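Local coordinates for uncharacterized protein DSY3957 (Desulfitobacterium hafniense, PDB 3HXL), which probably forms the contractile tail sheath of a phage or phage-like particle, at residues A[282-288]-A[321-326]; A[251-257]-A[290-296]; A[233-237]-A[263-267]; A[200-204]-A[271-275]. All blocks are in the same frame, centred on the assembly; numbering follows the deposited sequence.

Contact 1: A[282-288]-A[321-326]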
loop_
_atom_site.group_PDB
_atom_site.type_symbol
_atom_site.label_atom_id
_atom_site.label_comp_id
_atom_site.label_asym_id
_atom_site.label_seq_id
_atom_site.Cartn_x
_atom_site.Cartn_y
_atom_site.Cartn_z
ATOM N N SER A 282 -17.645 -5.393 2.463
ATOM C CA SER A 282 -17.548 -5.524 1.011
ATOM C C SER A 282 -17.597 -4.124 0.410
ATOM O O SER A 282 -18.322 -3.257 0.903
ATOM C CB SER A 282 -18.715 -6.359 0.473
ATOM O OG SER A 282 -18.836 -6.206 -0.930
ATOM N N LEU A 283 -16.826 -3.891 -0.646
ATOM C CA LEU A 283 -16.812 -2.576 -1.278
ATOM C C LEU A 283 -17.992 -2.358 -2.226
ATOM O O LEU A 283 -18.212 -1.249 -2.696
ATOM C CB LEU A 283 -15.503 -2.367 -2.056
ATOM C CG LEU A 283 -14.201 -2.364 -1.249
ATOM C CD1 LEU A 283 -13.030 -2.020 -2.176
ATOM C CD2 LEU A 283 -14.293 -1.336 -0.125
ATOM N N THR A 284 -18.740 -3.420 -2.500
ATOM C CA THR A 284 -19.880 -3.337 -3.411
ATOM C C THR A 284 -20.809 -2.174 -3.076
ATOM O O THR A 284 -21.297 -2.041 -1.954
ATOM C CB THR A 284 -20.680 -4.656 -3.430
ATOM O OG1 THR A 284 -19.829 -5.715 -3.896
ATOM C CG2 THR A 284 -21.883 -4.544 -4.374
ATOM N N TYR A 285 -21.028 -1.336 -4.082
ATOM C CA TYR A 285 -21.873 -0.163 -3.982
ATOM C C TYR A 285 -21.397 0.895 -2.998
ATOM O O TYR A 285 -22.176 1.740 -2.562
ATOM C CB TYR A 285 -23.322 -0.559 -3.691
ATOM C CG TYR A 285 -24.194 -0.439 -4.922
ATOM C CD1 TYR A 285 -23.800 -1.010 -6.137
ATOM C CD2 TYR A 285 -25.393 0.274 -4.885
ATOM C CE1 TYR A 285 -24.579 -0.870 -7.287
ATOM C CE2 TYR A 285 -26.179 0.420 -6.025
ATOM C CZ TYR A 285 -25.765 -0.154 -7.223
ATOM O OH TYR A 285 -26.542 -0.008 -8.352
ATOM N N GLN A 286 -20.122 0.842 -2.630
ATOM C CA GLN A 286 -19.581 1.879 -1.774
ATOM C C GLN A 286 -19.110 2.890 -2.811
ATOM O O GLN A 286 -18.739 2.516 -3.929
ATOM C CB GLN A 286 -18.384 1.386 -0.952
ATOM C CG GLN A 286 -18.731 0.398 0.154
ATOM C CD GLN A 286 -17.688 0.381 1.256
ATOM O OE1 GLN A 286 -17.506 -0.624 1.946
ATOM N NE2 GLN A 286 -17.009 1.507 1.441
ATOM N N GLY A 287 -19.132 4.165 -2.460
ATOM C CA GLY A 287 -18.703 5.165 -3.412
ATOM C C GLY A 287 -17.233 5.493 -3.285
ATOM O O GLY A 287 -16.667 5.441 -2.193
ATOM N N TYR A 288 -16.607 5.806 -4.413
ATOM C CA TYR A 288 -15.203 6.190 -4.436
ATOM C C TYR A 288 -15.173 7.569 -3.781
ATOM O O TYR A 288 -15.734 8.519 -4.319
ATOM C CB TYR A 288 -14.721 6.292 -5.885
ATOM C CG TYR A 288 -13.274 6.698 -6.052
ATOM C CD1 TYR A 288 -12.801 7.916 -5.563
ATOM C CD2 TYR A 288 -12.373 5.865 -6.714
ATOM C CE1 TYR A 288 -11.467 8.292 -5.726
ATOM C CE2 TYR A 288 -11.042 6.229 -6.882
ATOM C CZ TYR A 288 -10.594 7.439 -6.386
ATOM O OH TYR A 288 -9.264 7.776 -6.530
ATOM N N ALA A 321 -19.653 7.744 -7.714
ATOM C CA ALA A 321 -19.022 6.679 -8.484
ATOM C C ALA A 321 -19.066 5.456 -7.576
ATOM O O ALA A 321 -18.258 5.331 -6.661
ATOM C CB ALA A 321 -17.575 7.047 -8.801
ATOM N N LEU A 322 -20.019 4.564 -7.808
ATOM C CA LEU A 322 -20.137 3.380 -6.973
ATOM C C LEU A 322 -19.420 2.165 -7.533
ATOM O O LEU A 322 -19.350 1.977 -8.746
ATOM C CB LEU A 322 -21.609 3.037 -6.763
ATOM C CG LEU A 322 -22.372 3.797 -5.669
ATOM C CD1 LEU A 322 -21.989 5.256 -5.639
ATOM C CD2 LEU A 322 -23.860 3.619 -5.902
ATOM N N VAL A 323 -18.868 1.354 -6.638
ATOM C CA VAL A 323 -18.207 0.125 -7.047
ATOM C C VAL A 323 -19.366 -0.767 -7.471
ATOM O O VAL A 323 -20.269 -1.036 -6.676
ATOM C CB VAL A 323 -17.452 -0.535 -5.868
ATOM C CG1 VAL A 323 -16.960 -1.921 -6.272
ATOM C CG2 VAL A 323 -16.265 0.338 -5.465
ATOM N N GLU A 324 -19.352 -1.213 -8.724
ATOM C CA GLU A 324 -20.427 -2.065 -9.231
ATOM C C GLU A 324 -20.473 -3.352 -8.424
ATOM O O GLU A 324 -21.508 -3.710 -7.855
ATOM C CB GLU A 324 -20.201 -2.377 -10.717
ATOM C CG GLU A 324 -21.284 -3.241 -11.376
ATOM C CD GLU A 324 -22.664 -2.585 -11.396
ATOM O OE1 GLU A 324 -22.749 -1.354 -11.590
ATOM O OE2 GLU A 324 -23.669 -3.309 -11.236
ATOM N N GLN A 325 -19.341 -4.047 -8.395
ATOM C CA GLN A 325 -19.193 -5.289 -7.642
ATOM C C GLN A 325 -17.752 -5.380 -7.175
ATOM O O GLN A 325 -16.826 -5.142 -7.947
ATOM C CB GLN A 325 -19.552 -6.509 -8.498
ATOM C CG GLN A 325 -21.051 -6.716 -8.648
ATOM C CD GLN A 325 -21.406 -8.089 -9.180
ATOM O OE1 GLN A 325 -20.670 -9.055 -8.984
ATOM N NE2 GLN A 325 -22.553 -8.189 -9.836
ATOM N N ASP A 326 -17.579 -5.700 -5.894
ATOM C CA ASP A 326 -16.263 -5.812 -5.271
ATOM C C ASP A 326 -15.725 -7.204 -5.598
ATOM O O ASP A 326 -15.780 -8.114 -4.770
ATOM C CB ASP A 326 -16.418 -5.611 -3.753
ATOM C CG ASP A 326 -15.094 -5.623 -3.005
ATOM O OD1 ASP A 326 -14.024 -5.568 -3.653
ATOM O OD2 ASP A 326 -15.136 -5.679 -1.754
HETATM O O HOH W 1 -16.592 -8.491 -1.708
HETATM O O HOH W 2 -25.377 -0.560 -10.922
HETATM O O HOH W 3 -18.443 8.630 -5.061
#

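Contact 2: A[251-257]-A[290-296]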
loop_
_atom_site.group_PDB
_atom_site.type_symbol
_atom_site.label_atom_id
_atom_site.label_comp_id
_atom_site.label_asym_id
_atom_site.label_seq_id
_atom_site.Cartn_x
_atom_site.Cartn_y
_atom_site.Cartn_z
ATOM N N ASN A 251 -12.296 1.098 -15.254
ATOM C CA ASN A 251 -12.429 2.522 -15.522
ATOM C C ASN A 251 -11.975 3.410 -14.369
ATOM O O ASN A 251 -11.558 2.927 -13.312
ATOM C CB ASN A 251 -13.880 2.862 -15.937
ATOM C CG ASN A 251 -14.908 2.555 -14.853
ATOM O OD1 ASN A 251 -14.632 1.829 -13.903
ATOM N ND2 ASN A 251 -16.111 3.095 -15.013
ATOM N N GLY A 252 -12.042 4.715 -14.598
ATOM C CA GLY A 252 -11.638 5.673 -13.591
ATOM C C GLY A 252 -12.829 6.473 -13.112
ATOM O O GLY A 252 -13.984 6.099 -13.343
ATOM N N VAL A 253 -12.549 7.595 -12.468
ATOM C CA VAL A 253 -13.616 8.423 -11.943
ATOM C C VAL A 253 -13.353 9.901 -12.142
ATOM O O VAL A 253 -12.265 10.306 -12.559
ATOM C CB VAL A 253 -13.801 8.161 -10.438
ATOM C CG1 VAL A 253 -14.180 6.703 -10.204
ATOM C CG2 VAL A 253 -12.508 8.485 -9.697
ATOM N N VAL A 254 -14.372 10.702 -11.854
ATOM C CA VAL A 254 -14.262 12.144 -11.951
ATOM C C VAL A 254 -14.489 12.656 -10.541
ATOM O O VAL A 254 -15.514 12.356 -9.923
ATOM C CB VAL A 254 -15.322 12.734 -12.897
ATOM C CG1 VAL A 254 -15.138 14.237 -13.000
ATOM C CG2 VAL A 254 -15.194 12.090 -14.282
ATOM N N LEU A 255 -13.516 13.406 -10.035
ATOM C CA LEU A 255 -13.570 13.949 -8.686
ATOM C C LEU A 255 -14.397 15.231 -8.596
ATOM O O LEU A 255 -14.661 15.886 -9.605
ATOM C CB LEU A 255 -12.150 14.214 -8.184
ATOM C CG LEU A 255 -11.178 13.026 -8.188
ATOM C CD1 LEU A 255 -9.867 13.444 -7.527
ATOM C CD2 LEU A 255 -11.792 11.849 -7.440
ATOM N N ALA A 256 -14.804 15.585 -7.382
ATOM C CA ALA A 256 -15.603 16.787 -7.181
ATOM C C ALA A 256 -14.860 18.051 -7.611
ATOM O O ALA A 256 -15.483 19.053 -7.955
ATOM C CB ALA A 256 -16.031 16.896 -5.718
ATOM N N ASP A 257 -13.532 18.010 -7.593
ATOM C CA ASP A 257 -12.745 19.176 -7.989
ATOM C C ASP A 257 -12.549 19.224 -9.504
ATOM O O ASP A 257 -11.831 20.081 -10.014
ATOM C CB ASP A 257 -11.384 19.160 -7.284
ATOM C CG ASP A 257 -10.449 18.108 -7.842
ATOM O OD1 ASP A 257 -10.944 17.088 -8.364
ATOM O OD2 ASP A 257 -9.218 18.296 -7.746
ATOM N N GLU A 290 -14.916 11.172 -2.773
ATOM C CA GLU A 290 -14.673 12.431 -3.514
ATOM C C GLU A 290 -15.108 12.391 -4.986
ATOM O O GLU A 290 -15.095 13.421 -5.659
ATOM C CB GLU A 290 -13.197 12.884 -3.388
ATOM C CG GLU A 290 -12.859 14.245 -4.026
ATOM C CD GLU A 290 -11.398 14.659 -3.860
ATOM O OE1 GLU A 290 -10.589 13.840 -3.381
ATOM O OE2 GLU A 290 -11.066 15.817 -4.214
ATOM N N ALA A 291 -15.514 11.222 -5.474
ATOM C CA ALA A 291 -15.918 11.089 -6.870
ATOM C C ALA A 291 -17.383 11.416 -7.124
ATOM O O ALA A 291 -18.252 11.085 -6.321
ATOM C CB ALA A 291 -15.616 9.684 -7.356
ATOM N N VAL A 292 -17.657 12.048 -8.261
ATOM C CA VAL A 292 -19.030 12.395 -8.592
ATOM C C VAL A 292 -19.513 11.799 -9.911
ATOM O O VAL A 292 -20.680 11.947 -10.275
ATOM C CB VAL A 292 -19.225 13.932 -8.609
ATOM C CG1 VAL A 292 -18.870 14.499 -7.236
ATOM C CG2 VAL A 292 -18.346 14.575 -9.687
ATOM N N ASP A 293 -18.627 11.112 -10.619
ATOM C CA ASP A 293 -18.994 10.498 -11.890
ATOM C C ASP A 293 -17.915 9.462 -12.208
ATOM O O ASP A 293 -16.923 9.361 -11.489
ATOM C CB ASP A 293 -19.043 11.580 -12.985
ATOM C CG ASP A 293 -19.931 11.196 -14.165
ATOM O OD1 ASP A 293 -20.305 10.012 -14.286
ATOM O OD2 ASP A 293 -20.248 12.088 -14.985
ATOM N N VAL A 294 -18.106 8.688 -13.270
ATOM C CA VAL A 294 -17.113 7.689 -13.649
ATOM C C VAL A 294 -16.663 7.983 -15.078
ATOM O O VAL A 294 -17.366 8.667 -15.822
ATOM C CB VAL A 294 -17.693 6.245 -13.549
ATOM C CG1 VAL A 294 -18.308 6.037 -12.169
ATOM C CG2 VAL A 294 -18.738 6.003 -14.632
ATOM N N ALA A 295 -15.489 7.483 -15.455
ATOM C CA ALA A 295 -14.970 7.714 -16.797
ATOM C C ALA A 295 -14.099 6.555 -17.265
ATOM O O ALA A 295 -13.032 6.302 -16.712
ATOM C CB ALA A 295 -14.182 9.018 -16.839
ATOM N N PRO A 296 -14.532 5.855 -18.322
ATOM C CA PRO A 296 -15.794 6.125 -19.019
ATOM C C PRO A 296 -17.006 5.450 -18.397
ATOM O O PRO A 296 -16.890 4.694 -17.427
ATOM C CB PRO A 296 -15.515 5.600 -20.419
ATOM C CG PRO A 296 -14.679 4.392 -20.135
ATOM C CD PRO A 296 -13.710 4.896 -19.081
#

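Contact 3: A[233-237]-A[263-267]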
loop_
_atom_site.group_PDB
_atom_site.type_symbol
_atom_site.label_atom_id
_atom_site.label_comp_id
_atom_site.label_asym_id
_atom_site.label_seq_id
_atom_site.Cartn_x
_atom_site.Cartn_y
_atom_site.Cartn_z
ATOM N N VAL A 233 -2.907 -7.801 -5.394
ATOM C CA VAL A 233 -2.348 -6.753 -6.227
ATOM C C VAL A 233 -3.514 -6.190 -7.028
ATOM O O VAL A 233 -4.381 -6.938 -7.488
ATOM C CB VAL A 233 -1.280 -7.297 -7.220
ATOM C CG1 VAL A 233 -0.115 -7.894 -6.453
ATOM C CG2 VAL A 233 -1.902 -8.321 -8.143
ATOM N N VAL A 234 -3.534 -4.869 -7.164
ATOM C CA VAL A 234 -4.580 -4.169 -7.896
ATOM C C VAL A 234 -3.979 -3.551 -9.152
ATOM O O VAL A 234 -3.140 -2.648 -9.082
ATOM C CB VAL A 234 -5.206 -3.048 -7.041
ATOM C CG1 VAL A 234 -6.304 -2.343 -7.831
ATOM C CG2 VAL A 234 -5.770 -3.642 -5.749
ATOM N N LEU A 235 -4.425 -4.054 -10.297
ATOM C CA LEU A 235 -3.937 -3.603 -11.589
ATOM C C LEU A 235 -5.019 -2.908 -12.387
ATOM O O LEU A 235 -6.193 -2.903 -12.003
ATOM C CB LEU A 235 -3.426 -4.797 -12.400
ATOM C CG LEU A 235 -2.535 -5.793 -11.668
ATOM C CD1 LEU A 235 -2.192 -6.946 -12.607
ATOM C CD2 LEU A 235 -1.275 -5.100 -11.189
ATOM N N GLU A 236 -4.594 -2.328 -13.509
ATOM C CA GLU A 236 -5.463 -1.605 -14.434
ATOM C C GLU A 236 -5.719 -2.440 -15.679
ATOM O O GLU A 236 -4.776 -2.875 -16.330
ATOM C CB GLU A 236 -4.784 -0.301 -14.871
ATOM C CG GLU A 236 -5.577 0.509 -15.871
ATOM C CD GLU A 236 -5.105 0.367 -17.320
ATOM O OE1 GLU A 236 -5.785 0.937 -18.182
ATOM O OE2 GLU A 236 -4.074 -0.286 -17.608
ATOM N N ASN A 237 -6.987 -2.652 -16.008
ATOM C CA ASN A 237 -7.362 -3.404 -17.200
ATOM C C ASN A 237 -6.505 -4.640 -17.499
ATOM O O ASN A 237 -5.779 -4.688 -18.496
ATOM C CB ASN A 237 -7.363 -2.459 -18.411
ATOM C CG ASN A 237 -8.557 -1.525 -18.411
ATOM O OD1 ASN A 237 -9.665 -1.924 -18.762
ATOM N ND2 ASN A 237 -8.342 -0.284 -17.993
ATOM N N ALA A 263 -8.018 4.667 -15.055
ATOM C CA ALA A 263 -8.148 3.392 -14.355
ATOM C C ALA A 263 -6.838 3.104 -13.637
ATOM O O ALA A 263 -6.825 2.613 -12.502
ATOM C CB ALA A 263 -8.469 2.278 -15.341
ATOM N N ALA A 264 -5.726 3.406 -14.301
ATOM C CA ALA A 264 -4.411 3.181 -13.706
ATOM C C ALA A 264 -4.276 3.967 -12.397
ATOM O O ALA A 264 -3.770 3.452 -11.402
ATOM C CB ALA A 264 -3.310 3.602 -14.677
ATOM N N GLN A 265 -4.711 5.222 -12.410
ATOM C CA GLN A 265 -4.635 6.049 -11.212
ATOM C C GLN A 265 -5.609 5.561 -10.144
ATOM O O GLN A 265 -5.351 5.691 -8.938
ATOM C CB GLN A 265 -4.960 7.501 -11.538
ATOM C CG GLN A 265 -3.948 8.206 -12.430
ATOM C CD GLN A 265 -4.388 9.613 -12.745
ATOM O OE1 GLN A 265 -5.433 9.813 -13.356
ATOM N NE2 GLN A 265 -3.599 10.605 -12.320
ATOM N N ALA A 266 -6.739 5.023 -10.595
ATOM C CA ALA A 266 -7.773 4.520 -9.699
ATOM C C ALA A 266 -7.325 3.302 -8.886
ATOM O O ALA A 266 -7.916 2.999 -7.851
ATOM C CB ALA A 266 -9.035 4.188 -10.500
ATOM N N THR A 267 -6.278 2.609 -9.336
ATOM C CA THR A 267 -5.789 1.448 -8.602
ATOM C C THR A 267 -5.339 1.848 -7.199
ATOM O O THR A 267 -5.395 1.041 -6.275
ATOM C CB THR A 267 -4.584 0.752 -9.313
ATOM O OG1 THR A 267 -3.468 1.649 -9.366
ATOM C CG2 THR A 267 -4.964 0.323 -10.730
HETATM O O HOH W 4 -5.802 3.585 -17.386
#

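Contact 4: A[200-204]-A[271-275]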
loop_
_atom_site.group_PDB
_atom_site.type_symbol
_atom_site.label_atom_id
_atom_site.label_comp_id
_atom_site.label_asym_id
_atom_site.label_seq_id
_atom_site.Cartn_x
_atom_site.Cartn_y
_atom_site.Cartn_z
ATOM N N PHE A 200 2.073 -6.505 4.631
ATOM C CA PHE A 200 1.127 -5.639 3.937
ATOM C C PHE A 200 -0.067 -6.460 3.459
ATOM O O PHE A 200 -0.054 -7.687 3.542
ATOM C CB PHE A 200 1.813 -4.936 2.755
ATOM C CG PHE A 200 2.246 -5.866 1.649
ATOM C CD1 PHE A 200 1.429 -6.086 0.541
ATOM C CD2 PHE A 200 3.466 -6.528 1.722
ATOM C CE1 PHE A 200 1.825 -6.959 -0.484
ATOM C CE2 PHE A 200 3.868 -7.400 0.708
ATOM C CZ PHE A 200 3.044 -7.613 -0.396
ATOM N N ASN A 201 -1.098 -5.786 2.969
ATOM C CA ASN A 201 -2.296 -6.473 2.514
ATOM C C ASN A 201 -2.484 -6.363 1.016
ATOM O O ASN A 201 -2.776 -7.347 0.344
ATOM C CB ASN A 201 -3.537 -5.884 3.200
ATOM C CG ASN A 201 -3.481 -6.014 4.699
ATOM O OD1 ASN A 201 -3.548 -7.115 5.237
ATOM N ND2 ASN A 201 -3.342 -4.892 5.383
ATOM N N THR A 202 -2.306 -5.156 0.499
ATOM C CA THR A 202 -2.513 -4.926 -0.918
ATOM C C THR A 202 -1.455 -4.064 -1.586
ATOM O O THR A 202 -0.810 -3.226 -0.949
ATOM C CB THR A 202 -3.863 -4.249 -1.149
ATOM O OG1 THR A 202 -3.779 -2.885 -0.725
ATOM C CG2 THR A 202 -4.945 -4.945 -0.338
ATOM N N ILE A 203 -1.294 -4.273 -2.886
ATOM C CA ILE A 203 -0.347 -3.502 -3.678
ATOM C C ILE A 203 -1.095 -2.875 -4.849
ATOM O O ILE A 203 -1.968 -3.504 -5.436
ATOM C CB ILE A 203 0.768 -4.393 -4.262
ATOM C CG1 ILE A 203 1.741 -4.812 -3.157
ATOM C CG2 ILE A 203 1.486 -3.645 -5.377
ATOM C CD1 ILE A 203 2.718 -5.907 -3.584
ATOM N N ALA A 204 -0.763 -1.632 -5.174
ATOM C CA ALA A 204 -1.384 -0.969 -6.306
ATOM C C ALA A 204 -0.312 -0.771 -7.363
ATOM O O ALA A 204 0.823 -0.410 -7.043
ATOM C CB ALA A 204 -1.961 0.389 -5.895
ATOM N N ALA A 271 -6.808 -0.139 -4.081
ATOM C CA ALA A 271 -5.874 -0.893 -3.250
ATOM C C ALA A 271 -6.000 -0.455 -1.796
ATOM O O ALA A 271 -5.988 -1.281 -0.885
ATOM C CB ALA A 271 -4.449 -0.671 -3.740
ATOM N N GLY A 272 -6.115 0.852 -1.590
ATOM C CA GLY A 272 -6.247 1.379 -0.236
ATOM C C GLY A 272 -7.550 0.940 0.396
ATOM O O GLY A 272 -7.592 0.574 1.573
ATOM N N ALA A 273 -8.622 0.974 -0.391
ATOM C CA ALA A 273 -9.948 0.575 0.086
ATOM C C ALA A 273 -10.021 -0.910 0.409
ATOM O O ALA A 273 -10.676 -1.327 1.367
ATOM C CB ALA A 273 -11.008 0.935 -0.963
ATOM N N THR A 274 -9.356 -1.712 -0.414
ATOM C CA THR A 274 -9.324 -3.153 -0.226
ATOM C C THR A 274 -8.543 -3.475 1.048
ATOM O O THR A 274 -8.966 -4.291 1.863
ATOM C CB THR A 274 -8.643 -3.832 -1.443
ATOM O OG1 THR A 274 -9.453 -3.628 -2.606
ATOM C CG2 THR A 274 -8.463 -5.325 -1.209
ATOM N N ALA A 275 -7.399 -2.822 1.205
ATOM C CA ALA A 275 -6.557 -3.028 2.374
ATOM C C ALA A 275 -7.281 -2.565 3.645
ATOM O O ALA A 275 -7.215 -3.227 4.680
ATOM C CB ALA A 275 -5.252 -2.259 2.205
#

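Contact 1: A[282-288]-A[321-326]
Asp-326 reaches the backbone of the 282-288 loop directly: with CG anti to its own N (chi1 -177°), its OD2 accepts from Leu-283 N at 2.7 Å, an almost straight bond (171°) whose donor stands above the carboxylate plane. In return the backbone N of Asp-326 donates to Thr-284 OG1 over 3.0 Å, so each segment gives the other one amide and one side-chain oxygen. Further along, Tyr-285 N meets Val-323 O in the carbonyl plane, 2.7 Å away, and Val-323 N binds Gln-286 O. A type II turn from Leu-283 to Gln-286 folds the loop against strand 320-323, with a single beta bridge between Gly-287 and Leu-322 and a last bond from Tyr-288 N to Ala-321 O. Compact, branched Val-323 packs against the turn, its CB 3.3 Å from Leu-283 O. Leu-322 CD2 sits over one face of the Tyr-285 ring, 4.1 Å from the centroid, a CH-pi contact in which the buried leucine meets a solvent-exposed ring. A water joins Tyr-285 OH to Glu-324 OE1, which also bonds Thr-315. In the second shell, Arg-348 forms a salt bridge with OD2 of Asp-326 and Asn-344 binds OD1, probably stabilising the charged form of this buried carboxylate.

Contact 2: A[251-257]-A[290-296]
With chi1 at 62°, Asn-251 CG lies between its own backbone N and carbonyl carbon, a turn that carries the amide across to Pro-296. There ND2 gives a nearly straight bond (172°) to Pro-296 O, 3.0 Å away and in the amide plane, while OD1 takes the backbone N of Phe-314; with both ends held, the amide cannot easily rotate. Val-254 has CG1 anti to its backbone N (chi1 -178°), and CG2 therefore lies against Ala-295 CB at 4.1 Å, while its side chain lies beside that of Asp-293, pointing the same way. Strand 294-295 pairs antiparallel with 246-255 in the mixed sheet: Gly-252 and Ala-295 form a hydrogen-bonded pair, as do Val-254 and Asp-293, with the non-hydrogen-bonded pair Val-253 and Val-294 between them. A classic beta bulge follows, in which Val-292 and Asp-293 both face Val-254. Val-254 O takes Val-292 N at 2.7 Å, and Asp-293 N only weakly at 3.4 Å. Beyond the bulge Ala-256 N donates to Glu-290 O. Small Ala-291 suits its place beside Val-253, CB to CB 3.9 Å, where Ala-321 packs on both. At the exposed end the carboxylates of Asp-257 and Glu-290 approach to 4.3 Å between OD1 and OE2; Asp-257 OD2 is hydrogen-bonded to Thr-259 OG1, and Lys-80, in a salt bridge with Glu-290, probably offsets the repulsion between these like charges.

Contact 3: A[233-237]-A[263-267]
Ala-263, near the start of helix 263-276, meets the end of strand 232-236, placing its CB 3.4 Å from Glu-236 CG and 3.7 Å from Asn-237 ND2. The helix packs on a face of the mixed sheet, a helix-on-sheet layer of an alpha/beta fold, here in the subtilisin-like domain: strand 233-236 and helix 263-267 run antiparallel (166°), their axes 7.0 Å apart at closest approach. Such a short separation suits alanine, whose methyl group fills little depth. At Ala-264 the backbone takes part, for its N lies 3.3 Å from Glu-236 CG and a water links that N to Glu-236 OE1. The Glu-236 chain starts extended, CG anti to its backbone N, then bends at chi2 (-101°), laying its methylene carbons on Ala-263 and Ala-264 while the carboxylate continues past them. Lys-213 forms a salt bridge with OE2, and Asn-237 ND2 reaches OE1 from above the carboxylate plane. Thr-267 comes back to the contact, its side chain and that of Val-234 sliding past each other in opposite directions, with CB 3.8 Å from Val-234 CG1. A threonine fits because its two branches do different work: methyl CG2 rests 3.6 Å from Leu-235 C, while the hydroxyl OG1 donates to Ala-264 O in its own helix at 2.7 Å.

Contact 4: A[200-204]-A[271-275]
Thr-202 and Ala-204 press strand 202-204 onto helix 263-276 at the tight side of the contact. Ala-204 CB and Ala-271 CB are only 3.5 Å apart, closer than methyl groups usually pack; two alanines allow so close an approach of the backbones. A chi1 of 73° turns OG1 of Thr-202 toward the helix and Ala-271 O, a 2.7 Å hydrogen bond with the donor above the carbonyl plane. That oxygen also accepts the helical bond from Ala-275 N, and the two donors come from opposite faces, so the buried hydroxyl is satisfied without breaking the helix. The axes of 202-204 and 271-275 are antiparallel (174°) and approach to 7.7 Å, the helix lying along the strand on one face of the mixed sheet to which 202-204 belongs. Ile-203, pointing the other way, packs on Phe-216 and Phe-219 of helix 210-227, which completes an alpha/beta/alpha sandwich. The methyl group CG2 of Thr-202 meets Thr-274 CG2 at 3.6 Å, while Thr-274 turns its hydroxyl back to Val-270 O. Toward the partly exposed end the packing is looser: Asn-201 touches Ala-275 through its CB alone, 4.1 Å from the alanine CB, beside Ile-35 and Arg-33.

Overall arrangement
Contacts 3 and 4 are buried and use the same helix, 263-276, whose earlier and later parts pack on neighbouring strands 232-236 and 202-204; a probable hydrogen bond from Val-234 N to Ile-203 O joins the two strands. Contact 2 extends that sheet through strand 246-255, the other neighbour of 232-236, and is only partly buried. Contact 1, also partly buried, lies beside it, Ala-321 packing against Ala-291 and Val-294, while Leu-283 reaches the helix near contact 4. Their chemistry differs accordingly: small methyl groups and threonines dominate at the helix-sheet interface, whereas the peripheral contacts 1 and 2 rely on backbone hydrogen bonds, with a buried carboxylate in contact 1 and more exposed ones at the end of contact 2.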